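Long-range contacts in metalloregulator ScaR (Streptococcus gordonii, PDB 3HRS), which acts as a manganese-activated transcriptional repressor of the DtxR/MntR family, a homodimer that probably binds DNA: residues K138-A146 and L201-E212; A146-V157 and L172-G182. All coordinates share one frame; numbering follows the deposited sequence.

Contact 1. Residues K138-A146 and L201-E212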
loop_
_atom_site.group_PDB
_atom_site.type_symbol
_atom_site.label_atom_id
_atom_site.label_comp_id
_atom_site.label_asym_id
_atom_site.label_seq_id
_atom_site.Cartn_x
_atom_site.Cartn_y
_atom_site.Cartn_z
ATOM N N LYS A 138 1.136 25.692 -6.281
ATOM C CA LYS A 138 0.461 26.857 -5.722
ATOM C C LYS A 138 1.511 27.823 -5.229
ATOM O O LYS A 138 1.362 29.027 -5.388
ATOM C CB LYS A 138 -0.451 26.453 -4.569
ATOM C CG LYS A 138 -1.343 27.545 -3.954
ATOM C CD LYS A 138 -2.093 26.971 -2.718
ATOM C CE LYS A 138 -2.728 28.046 -1.813
ATOM N NZ LYS A 138 -3.043 27.569 -0.407
ATOM N N HIS A 139 2.580 27.288 -4.647
ATOM C CA HIS A 139 3.602 28.120 -4.017
ATOM C C HIS A 139 4.959 28.067 -4.692
ATOM O O HIS A 139 5.736 27.123 -4.472
ATOM C CB HIS A 139 3.787 27.750 -2.547
ATOM C CG HIS A 139 2.535 27.848 -1.757
ATOM N ND1 HIS A 139 1.545 28.756 -2.058
ATOM C CD2 HIS A 139 2.104 27.156 -0.677
ATOM C CE1 HIS A 139 0.551 28.616 -1.199
ATOM N NE2 HIS A 139 0.867 27.656 -0.347
ATOM N N LYS A 140 5.266 29.113 -5.459
ATOM C CA LYS A 140 6.541 29.186 -6.141
ATOM C C LYS A 140 7.579 30.083 -5.461
ATOM O O LYS A 140 8.776 29.846 -5.600
ATOM C CB LYS A 140 6.333 29.573 -7.601
ATOM C CG LYS A 140 6.255 28.359 -8.502
ATOM C CD LYS A 140 5.803 28.716 -9.903
ATOM C CE LYS A 140 4.290 28.764 -9.992
ATOM N NZ LYS A 140 3.855 29.033 -11.390
ATOM N N LEU A 141 7.134 31.090 -4.714
ATOM C CA LEU A 141 8.051 32.099 -4.169
ATOM C C LEU A 141 8.954 31.574 -3.043
ATOM O O LEU A 141 8.506 31.320 -1.920
ATOM C CB LEU A 141 7.276 33.346 -3.731
ATOM C CG LEU A 141 8.031 34.621 -3.317
ATOM C CD1 LEU A 141 8.095 34.798 -1.802
ATOM C CD2 LEU A 141 9.424 34.692 -3.927
ATOM N N THR A 142 10.238 31.419 -3.363
ATOM C CA THR A 142 11.220 30.868 -2.428
ATOM C C THR A 142 11.780 31.954 -1.503
ATOM O O THR A 142 11.709 33.137 -1.817
ATOM C CB THR A 142 12.362 30.115 -3.175
ATOM O OG1 THR A 142 13.194 29.431 -2.233
ATOM C CG2 THR A 142 13.223 31.067 -3.956
ATOM N N LEU A 143 12.322 31.558 -0.357
ATOM C CA LEU A 143 12.817 32.540 0.592
ATOM C C LEU A 143 13.929 33.365 -0.050
ATOM O O LEU A 143 13.935 34.597 0.041
ATOM C CB LEU A 143 13.324 31.881 1.877
ATOM C CG LEU A 143 13.784 32.842 2.991
ATOM C CD1 LEU A 143 12.644 33.765 3.414
ATOM C CD2 LEU A 143 14.389 32.127 4.217
ATOM N N GLU A 144 14.865 32.693 -0.706
ATOM C CA GLU A 144 15.997 33.406 -1.278
ATOM C C GLU A 144 15.566 34.454 -2.308
ATOM O O GLU A 144 16.153 35.540 -2.374
ATOM C CB GLU A 144 17.033 32.450 -1.875
ATOM C CG GLU A 144 16.885 32.200 -3.362
ATOM C CD GLU A 144 18.155 31.636 -3.967
ATOM O OE1 GLU A 144 18.077 30.623 -4.698
ATOM O OE2 GLU A 144 19.236 32.199 -3.694
ATOM N N GLU A 145 14.547 34.142 -3.104
ATOM C CA GLU A 145 14.068 35.118 -4.073
ATOM C C GLU A 145 12.893 35.928 -3.522
ATOM O O GLU A 145 11.971 36.290 -4.250
ATOM C CB GLU A 145 13.756 34.467 -5.431
ATOM C CG GLU A 145 12.503 33.610 -5.491
ATOM C CD GLU A 145 12.552 32.570 -6.612
ATOM O OE1 GLU A 145 11.765 31.596 -6.565
ATOM O OE2 GLU A 145 13.386 32.722 -7.532
ATOM N N ALA A 146 12.950 36.226 -2.227
ATOM C CA ALA A 146 11.932 37.046 -1.582
ATOM C C ALA A 146 12.419 38.484 -1.445
ATOM O O ALA A 146 13.403 38.753 -0.745
ATOM C CB ALA A 146 11.568 36.472 -0.222
ATOM N N LEU A 201 19.527 31.188 8.335
ATOM C CA LEU A 201 19.613 30.131 7.327
ATOM C C LEU A 201 20.632 30.478 6.256
ATOM O O LEU A 201 20.794 31.639 5.875
ATOM C CB LEU A 201 18.273 29.878 6.636
ATOM C CG LEU A 201 16.909 29.935 7.321
ATOM C CD1 LEU A 201 15.838 29.709 6.252
ATOM C CD2 LEU A 201 16.787 28.919 8.457
ATOM N N ALA A 202 21.308 29.453 5.759
ATOM C CA ALA A 202 22.204 29.612 4.633
ATOM C C ALA A 202 21.415 29.641 3.328
ATOM O O ALA A 202 20.224 29.337 3.298
ATOM C CB ALA A 202 23.220 28.483 4.613
ATOM N N GLN A 203 22.090 30.002 2.247
ATOM C CA GLN A 203 21.466 30.033 0.932
ATOM C C GLN A 203 20.824 28.695 0.526
ATOM O O GLN A 203 19.676 28.664 0.097
ATOM C CB GLN A 203 22.479 30.493 -0.123
ATOM C CG GLN A 203 21.881 30.793 -1.492
ATOM C CD GLN A 203 21.682 29.548 -2.344
ATOM O OE1 GLN A 203 22.260 28.493 -2.077
ATOM N NE2 GLN A 203 20.861 29.673 -3.384
ATOM N N PRO A 204 21.561 27.582 0.654
ATOM C CA PRO A 204 21.020 26.293 0.199
ATOM C C PRO A 204 19.702 25.902 0.882
ATOM O O PRO A 204 18.906 25.181 0.279
ATOM C CB PRO A 204 22.136 25.301 0.566
ATOM C CG PRO A 204 22.943 26.017 1.616
ATOM C CD PRO A 204 22.937 27.432 1.145
ATOM N N ILE A 205 19.479 26.373 2.109
ATOM C CA ILE A 205 18.229 26.114 2.812
ATOM C C ILE A 205 17.148 27.134 2.447
ATOM O O ILE A 205 15.998 26.772 2.226
ATOM C CB ILE A 205 18.419 26.116 4.344
ATOM C CG1 ILE A 205 19.228 24.902 4.803
ATOM C CG2 ILE A 205 17.087 26.143 5.048
ATOM C CD1 ILE A 205 20.739 25.125 4.800
ATOM N N ALA A 206 17.509 28.412 2.391
ATOM C CA ALA A 206 16.530 29.447 2.057
ATOM C C ALA A 206 15.925 29.167 0.690
ATOM O O ALA A 206 14.814 29.593 0.375
ATOM C CB ALA A 206 17.174 30.819 2.079
ATOM N N GLN A 207 16.685 28.431 -0.103
ATOM C CA GLN A 207 16.351 28.086 -1.468
ATOM C C GLN A 207 15.220 27.052 -1.487
ATOM O O GLN A 207 14.501 26.904 -2.483
ATOM C CB GLN A 207 17.609 27.489 -2.086
ATOM C CG GLN A 207 17.670 27.419 -3.593
ATOM C CD GLN A 207 18.856 26.581 -4.052
ATOM O OE1 GLN A 207 19.226 26.594 -5.226
ATOM N NE2 GLN A 207 19.458 25.843 -3.115
ATOM N N GLN A 208 15.062 26.350 -0.367
ATOM C CA GLN A 208 14.186 25.184 -0.277
ATOM C C GLN A 208 12.910 25.441 0.513
ATOM O O GLN A 208 12.127 24.533 0.755
ATOM C CB GLN A 208 14.928 24.049 0.413
ATOM C CG GLN A 208 15.874 23.273 -0.458
ATOM C CD GLN A 208 16.733 22.343 0.365
ATOM O OE1 GLN A 208 16.612 21.122 0.279
ATOM N NE2 GLN A 208 17.592 22.920 1.194
ATOM N N ILE A 209 12.724 26.675 0.938
ATOM C CA ILE A 209 11.611 27.043 1.783
ATOM C C ILE A 209 10.774 28.037 1.000
ATOM O O ILE A 209 11.306 28.987 0.409
ATOM C CB ILE A 209 12.153 27.711 3.036
ATOM C CG1 ILE A 209 12.634 26.654 4.012
ATOM C CG2 ILE A 209 11.126 28.620 3.671
ATOM C CD1 ILE A 209 13.659 27.211 4.960
ATOM N N TYR A 210 9.468 27.831 0.972
ATOM C CA TYR A 210 8.631 28.667 0.132
ATOM C C TYR A 210 7.699 29.513 0.975
ATOM O O TYR A 210 7.010 28.982 1.858
ATOM C CB TYR A 210 7.823 27.790 -0.815
ATOM C CG TYR A 210 8.666 27.015 -1.778
ATOM C CD1 TYR A 210 9.430 25.941 -1.347
ATOM C CD2 TYR A 210 8.697 27.350 -3.131
ATOM C CE1 TYR A 210 10.198 25.210 -2.242
ATOM C CE2 TYR A 210 9.462 26.633 -4.031
ATOM C CZ TYR A 210 10.207 25.565 -3.581
ATOM O OH TYR A 210 10.973 24.861 -4.467
ATOM N N VAL A 211 7.663 30.817 0.697
ATOM C CA VAL A 211 6.834 31.732 1.479
ATOM C C VAL A 211 5.868 32.583 0.658
ATOM O O VAL A 211 5.949 32.643 -0.569
ATOM C CB VAL A 211 7.689 32.672 2.293
ATOM C CG1 VAL A 211 8.565 31.873 3.230
ATOM C CG2 VAL A 211 8.521 33.563 1.357
ATOM N N GLU A 212 4.948 33.236 1.356
ATOM C CA GLU A 212 4.020 34.163 0.727
ATOM C C GLU A 212 3.732 35.324 1.675
ATOM O O GLU A 212 3.279 35.113 2.801
ATOM C CB GLU A 212 2.730 33.456 0.306
ATOM C CG GLU A 212 2.587 33.312 -1.203
ATOM C CD GLU A 212 2.873 31.915 -1.686
ATOM O OE1 GLU A 212 3.031 31.031 -0.828
ATOM O OE2 GLU A 212 2.931 31.691 -2.915
#
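I209 O is gripped by two neighbouring residues of the 138-146 loop. L143 N gives I209 O a 2.9 Å hydrogen bond, and T142 CA lies 3.4 Å from I209 O in a CA-H...O contact. Two residues earlier in the loop, V211 N bonds to L141 O at 2.8 Å. T142 and Y210 thus form a single backbone bridge between the loop and strand 209-212. Beyond L143, the type I turn L143-A146 brings E144 N over A206 O. E144 N bonds to A206 O at 3.3 Å and stands well above the plane of that carbonyl. T142 turns OG1 opposite its own backbone N (chi1 -172°), toward the bend where the carbonyls of A206, Q207 and I209 gather.

Two carboxylates meet the other segment in different ways. E144 OE2 takes a nearly straight 3.0 Å bond from Q203 NE2. OE2 lies close to the Q203 amide plane, while NE2 stands above the carboxylate plane of E144. E212, bent at chi2 (104°), lays OE1 over one face of the H139 ring, displaced toward its rim. The angle there is poor for a hydrogen bond. K138 CB packs on the opposite face of the same ring.

Leucines supply the apolar part. L143 CD2 meets L201 CD1 at 3.5 Å and also touches A206 CB. L141 CD1 packs on V211 CG2 at 3.4 Å. The Y210 ring edge faces the K140 backbone. Its OH is hydrogen-bonded to H158 NE2, and the R156 side chain makes a cation-pi contact with the ring.

The loop lies along strand 209-212, an end strand of the five-stranded sheet in the FeoA range. V211 packs on Y152 of strand 150-157, and I209 reaches L167 of helix 161-168. L143 extends to L192 of strand 189-194.

Contact 2. Residues A146-V157 and L172-G182. With SO4 (sulfate ion), chain C.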
loop_
_atom_site.group_PDB
_atom_site.type_symbol
_atom_site.label_atom_id
_atom_site.label_comp_id
_atom_site.label_asym_id
_atom_site.label_seq_id
_atom_site.Cartn_x
_atom_site.Cartn_y
_atom_site.Cartn_z
ATOM N N ALA A 146 12.950 36.226 -2.227
ATOM C CA ALA A 146 11.932 37.046 -1.582
ATOM C C ALA A 146 12.419 38.484 -1.445
ATOM O O ALA A 146 13.403 38.753 -0.745
ATOM C CB ALA A 146 11.568 36.472 -0.222
ATOM N N LYS A 147 11.726 39.406 -2.111
ATOM C CA LYS A 147 12.137 40.818 -2.152
ATOM C C LYS A 147 11.915 41.547 -0.821
ATOM O O LYS A 147 12.857 41.772 -0.061
ATOM C CB LYS A 147 11.416 41.561 -3.291
ATOM C CG LYS A 147 12.163 41.607 -4.632
ATOM C CD LYS A 147 11.267 42.155 -5.750
ATOM C CE LYS A 147 11.940 43.289 -6.552
ATOM N NZ LYS A 147 12.936 42.838 -7.571
ATOM N N GLU A 148 10.662 41.902 -0.551
ATOM C CA GLU A 148 10.286 42.678 0.633
ATOM C C GLU A 148 10.622 41.995 1.962
ATOM O O GLU A 148 10.665 40.770 2.050
ATOM C CB GLU A 148 8.783 43.004 0.596
ATOM C CG GLU A 148 8.350 43.941 -0.538
ATOM C CD GLU A 148 6.843 44.195 -0.566
ATOM O OE1 GLU A 148 6.443 45.380 -0.652
ATOM O OE2 GLU A 148 6.062 43.217 -0.508
ATOM N N LYS A 149 10.845 42.799 2.998
ATOM C CA LYS A 149 11.023 42.278 4.350
ATOM C C LYS A 149 9.681 42.253 5.089
ATOM O O LYS A 149 8.663 42.706 4.560
ATOM C CB LYS A 149 12.041 43.114 5.133
ATOM C CG LYS A 149 13.328 43.424 4.381
ATOM C CD LYS A 149 13.318 44.837 3.789
ATOM C CE LYS A 149 14.708 45.242 3.309
ATOM N NZ LYS A 149 14.834 46.710 3.045
ATOM N N GLY A 150 9.682 41.719 6.310
ATOM C CA GLY A 150 8.477 41.652 7.122
ATOM C C GLY A 150 7.829 40.276 7.254
ATOM O O GLY A 150 8.480 39.236 7.111
ATOM N N ASP A 151 6.527 40.277 7.525
ATOM C CA ASP A 151 5.801 39.056 7.834
ATOM C C ASP A 151 5.569 38.191 6.597
ATOM O O ASP A 151 5.370 38.709 5.498
ATOM C CB ASP A 151 4.484 39.392 8.540
ATOM C CG ASP A 151 4.699 39.878 9.963
ATOM O OD1 ASP A 151 4.719 39.035 10.888
ATOM O OD2 ASP A 151 4.851 41.108 10.159
ATOM N N TYR A 152 5.609 36.874 6.797
ATOM C CA TYR A 152 5.459 35.892 5.723
ATOM C C TYR A 152 4.819 34.593 6.248
ATOM O O TYR A 152 5.036 34.209 7.400
ATOM C CB TYR A 152 6.823 35.556 5.120
ATOM C CG TYR A 152 7.279 36.456 3.989
ATOM C CD1 TYR A 152 7.961 37.647 4.238
ATOM C CD2 TYR A 152 7.059 36.097 2.665
ATOM C CE1 TYR A 152 8.390 38.462 3.198
ATOM C CE2 TYR A 152 7.486 36.905 1.620
ATOM C CZ TYR A 152 8.149 38.088 1.891
ATOM O OH TYR A 152 8.575 38.880 0.845
ATOM N N ILE A 153 4.030 33.916 5.415
ATOM C CA ILE A 153 3.601 32.560 5.751
ATOM C C ILE A 153 4.593 31.552 5.194
ATOM O O ILE A 153 5.034 31.666 4.046
ATOM C CB ILE A 153 2.245 32.185 5.152
ATOM C CG1 ILE A 153 1.314 33.388 5.053
ATOM C CG2 ILE A 153 1.597 31.099 5.981
ATOM C CD1 ILE A 153 -0.042 33.017 4.428
ATOM N N LEU A 154 4.947 30.564 6.003
ATOM C CA LEU A 154 5.782 29.471 5.522
ATOM C C LEU A 154 4.898 28.475 4.795
ATOM O O LEU A 154 4.369 27.547 5.403
ATOM C CB LEU A 154 6.472 28.782 6.684
ATOM C CG LEU A 154 7.544 27.823 6.208
ATOM C CD1 LEU A 154 8.113 28.387 4.939
ATOM C CD2 LEU A 154 8.607 27.692 7.280
ATOM N N ALA A 155 4.746 28.659 3.487
ATOM C CA ALA A 155 3.701 27.952 2.748
ATOM C C ALA A 155 4.069 26.555 2.271
ATOM O O ALA A 155 3.232 25.658 2.322
ATOM C CB ALA A 155 3.184 28.790 1.612
ATOM N N ARG A 156 5.301 26.361 1.808
ATOM C CA ARG A 156 5.741 25.015 1.424
ATOM C C ARG A 156 7.201 24.768 1.782
ATOM O O ARG A 156 7.965 25.695 1.976
ATOM C CB ARG A 156 5.483 24.754 -0.067
ATOM C CG ARG A 156 6.247 23.578 -0.639
ATOM C CD ARG A 156 5.788 23.212 -2.054
ATOM N NE ARG A 156 6.315 24.086 -3.097
ATOM C CZ ARG A 156 7.004 23.660 -4.154
ATOM N NH1 ARG A 156 7.274 22.369 -4.310
ATOM N NH2 ARG A 156 7.429 24.527 -5.062
ATOM N N VAL A 157 7.571 23.503 1.899
ATOM C CA VAL A 157 8.956 23.121 2.111
ATOM C C VAL A 157 9.158 21.893 1.250
ATOM O O VAL A 157 8.212 21.173 0.967
ATOM C CB VAL A 157 9.233 22.733 3.569
ATOM C CG1 VAL A 157 8.685 23.769 4.506
ATOM C CG2 VAL A 157 8.615 21.389 3.878
ATOM N N LEU A 172 10.520 25.111 12.461
ATOM C CA LEU A 172 9.992 25.707 11.251
ATOM C C LEU A 172 9.020 24.726 10.664
ATOM O O LEU A 172 9.351 23.565 10.466
ATOM C CB LEU A 172 11.112 26.016 10.271
ATOM C CG LEU A 172 11.694 27.401 10.527
ATOM C CD1 LEU A 172 13.064 27.517 9.922
ATOM C CD2 LEU A 172 10.754 28.465 9.980
ATOM N N GLN A 173 7.810 25.190 10.401
ATOM C CA GLN A 173 6.713 24.287 10.097
ATOM C C GLN A 173 5.764 24.942 9.116
ATOM O O GLN A 173 5.483 26.136 9.189
ATOM C CB GLN A 173 5.973 23.887 11.381
ATOM C CG GLN A 173 4.845 22.872 11.197
ATOM C CD GLN A 173 4.005 22.674 12.467
ATOM O OE1 GLN A 173 4.480 22.904 13.582
ATOM N NE2 GLN A 173 2.751 22.251 12.294
ATOM N N VAL A 174 5.277 24.151 8.178
ATOM C CA VAL A 174 4.365 24.693 7.205
ATOM C C VAL A 174 3.176 25.245 7.955
ATOM O O VAL A 174 2.484 24.501 8.651
ATOM C CB VAL A 174 3.872 23.613 6.239
ATOM C CG1 VAL A 174 3.354 24.262 4.981
ATOM C CG2 VAL A 174 4.996 22.632 5.931
ATOM N N GLY A 175 2.939 26.542 7.817
ATOM C CA GLY A 175 1.806 27.170 8.462
ATOM C C GLY A 175 2.199 28.298 9.396
ATOM O O GLY A 175 1.541 29.337 9.416
ATOM N N LYS A 176 3.265 28.107 10.172
ATOM C CA LYS A 176 3.720 29.151 11.090
ATOM C C LYS A 176 4.016 30.444 10.353
ATOM O O LYS A 176 4.220 30.453 9.140
ATOM C CB LYS A 176 4.947 28.715 11.898
ATOM C CG LYS A 176 4.602 27.917 13.146
ATOM C CD LYS A 176 5.815 27.188 13.702
ATOM C CE LYS A 176 5.399 25.817 14.234
ATOM N NZ LYS A 176 6.568 24.940 14.522
ATOM N N THR A 177 4.029 31.540 11.100
ATOM C CA THR A 177 4.297 32.841 10.518
ATOM C C THR A 177 5.774 33.169 10.708
ATOM O O THR A 177 6.419 32.698 11.647
ATOM C CB THR A 177 3.411 33.943 11.129
ATOM O OG1 THR A 177 2.152 33.382 11.532
ATOM C CG2 THR A 177 3.177 35.060 10.113
ATOM N N ILE A 178 6.300 33.988 9.809
ATOM C CA ILE A 178 7.732 34.133 9.660
ATOM C C ILE A 178 8.063 35.590 9.389
ATOM O O ILE A 178 7.481 36.200 8.491
ATOM C CB ILE A 178 8.227 33.232 8.496
ATOM C CG1 ILE A 178 8.524 31.823 9.013
ATOM C CG2 ILE A 178 9.446 33.799 7.816
ATOM C CD1 ILE A 178 9.293 31.817 10.314
ATOM N N ARG A 179 8.970 36.158 10.185
ATOM C CA ARG A 179 9.471 37.493 9.913
ATOM C C ARG A 179 10.809 37.406 9.187
ATOM O O ARG A 179 11.809 36.966 9.759
ATOM C CB ARG A 179 9.663 38.284 11.202
ATOM C CG ARG A 179 8.398 38.708 11.945
ATOM C CD ARG A 179 8.804 39.575 13.152
ATOM N NE ARG A 179 7.687 39.948 14.018
ATOM C CZ ARG A 179 7.828 40.383 15.268
ATOM N NH1 ARG A 179 9.040 40.489 15.802
ATOM N NH2 ARG A 179 6.759 40.705 15.991
ATOM N N PHE A 180 10.816 37.825 7.925
ATOM C CA PHE A 180 12.038 37.929 7.137
ATOM C C PHE A 180 12.749 39.229 7.481
ATOM O O PHE A 180 12.151 40.299 7.390
ATOM C CB PHE A 180 11.695 37.935 5.650
ATOM C CG PHE A 180 12.895 37.884 4.742
ATOM C CD1 PHE A 180 14.049 37.214 5.122
ATOM C CD2 PHE A 180 12.854 38.472 3.489
ATOM C CE1 PHE A 180 15.145 37.149 4.276
ATOM C CE2 PHE A 180 13.950 38.411 2.638
ATOM C CZ PHE A 180 15.093 37.749 3.032
ATOM N N LEU A 181 14.019 39.147 7.873
ATOM C CA LEU A 181 14.793 40.352 8.184
ATOM C C LEU A 181 15.755 40.701 7.057
ATOM O O LEU A 181 16.630 41.539 7.225
ATOM C CB LEU A 181 15.563 40.182 9.493
ATOM C CG LEU A 181 14.703 39.737 10.672
ATOM C CD1 LEU A 181 15.569 39.319 11.850
ATOM C CD2 LEU A 181 13.738 40.845 11.061
ATOM N N GLY A 182 15.595 40.042 5.914
ATOM C CA GLY A 182 16.403 40.331 4.744
ATOM C C GLY A 182 17.663 39.496 4.634
ATOM O O GLY A 182 18.116 38.874 5.597
HETATM S S SO4 C . 9.090 18.630 -3.176
HETATM O O1 SO4 C . 8.468 19.819 -2.579
HETATM O O2 SO4 C . 9.367 18.928 -4.578
HETATM O O3 SO4 C . 10.355 18.292 -2.509
HETATM O O4 SO4 C . 8.158 17.493 -3.083
#
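G150 and F180 exchange two backbone hydrogen bonds, G150 N to F180 O (3.0 Å) and F180 N to G150 O (2.8 Å). Y152 and I178 are the next hydrogen-bonded pair, though the bond from Y152 N is weak. D151-R179 and I153-T177 are the non-hydrogen-bonded pairs of this antiparallel ladder. Past the ladder, L154 N bonds to K176 O, and G175 N bonds back to L154 O at 3.0 Å. A155 and R156 then form a classic beta bulge opposite Y210. Among the side chains, Y152 OH bonds to E148 O from above the carbonyl plane.

Apolar contacts fill one face. Y152 and F180 lie side by side, with Y152 CD1 4.0 Å from F180 CB. With chi1 at -173° the F180 ring leans beside its own carbonyl carbon and reaches residues 146-148. There E148 O lies in plane at the ring edge. At the other end, the L154 and L172 side chains cross at about a right angle, with L154 CD2 3.5 Å from L172 CD2. V157 CG1 meets V174 CG2 at 4.1 Å.

Charged groups lie on the other face and at the end of the strand. D151 OD1 approaches the edge of the R179 guanidinium, but D151 OD1 to R179 NE, 4.4 Å, is too far for a salt bridge. R156 NH1 holds sulfate O1 only weakly. The sulfate, probably from the crystallisation liquor, is also held by R76 NH2, H158 ND1 and the backbone N of D159. D159 is a zinc ligand in another structure of this protein.

Backbone bonds and buried apolar side chains therefore hold this strand pair, while the D151-R179 attraction on the exposed face is probably minor.

In the fold
The N-terminal DNA-binding range and the metal-binding and dimerisation range come before both contacts. After helix 106-115 the chain enters the 138-146 loop, the first half of contact 1. Contacts 1 and 2 share A146, and strand 150-157 begins a few residues later. Helix 161-168 follows, and the chain returns at 172-182 to close contact 2, the shorter loop. It goes on through strands 189-194 and 197-201 before 201-212 closes contact 1. The loop of contact 2 thus falls within that of contact 1. Backbone bonds between strands 209-212 and 150-157 join the contacts. Together they tie the entry loop and C-terminal strand into one SH3-like FeoA domain.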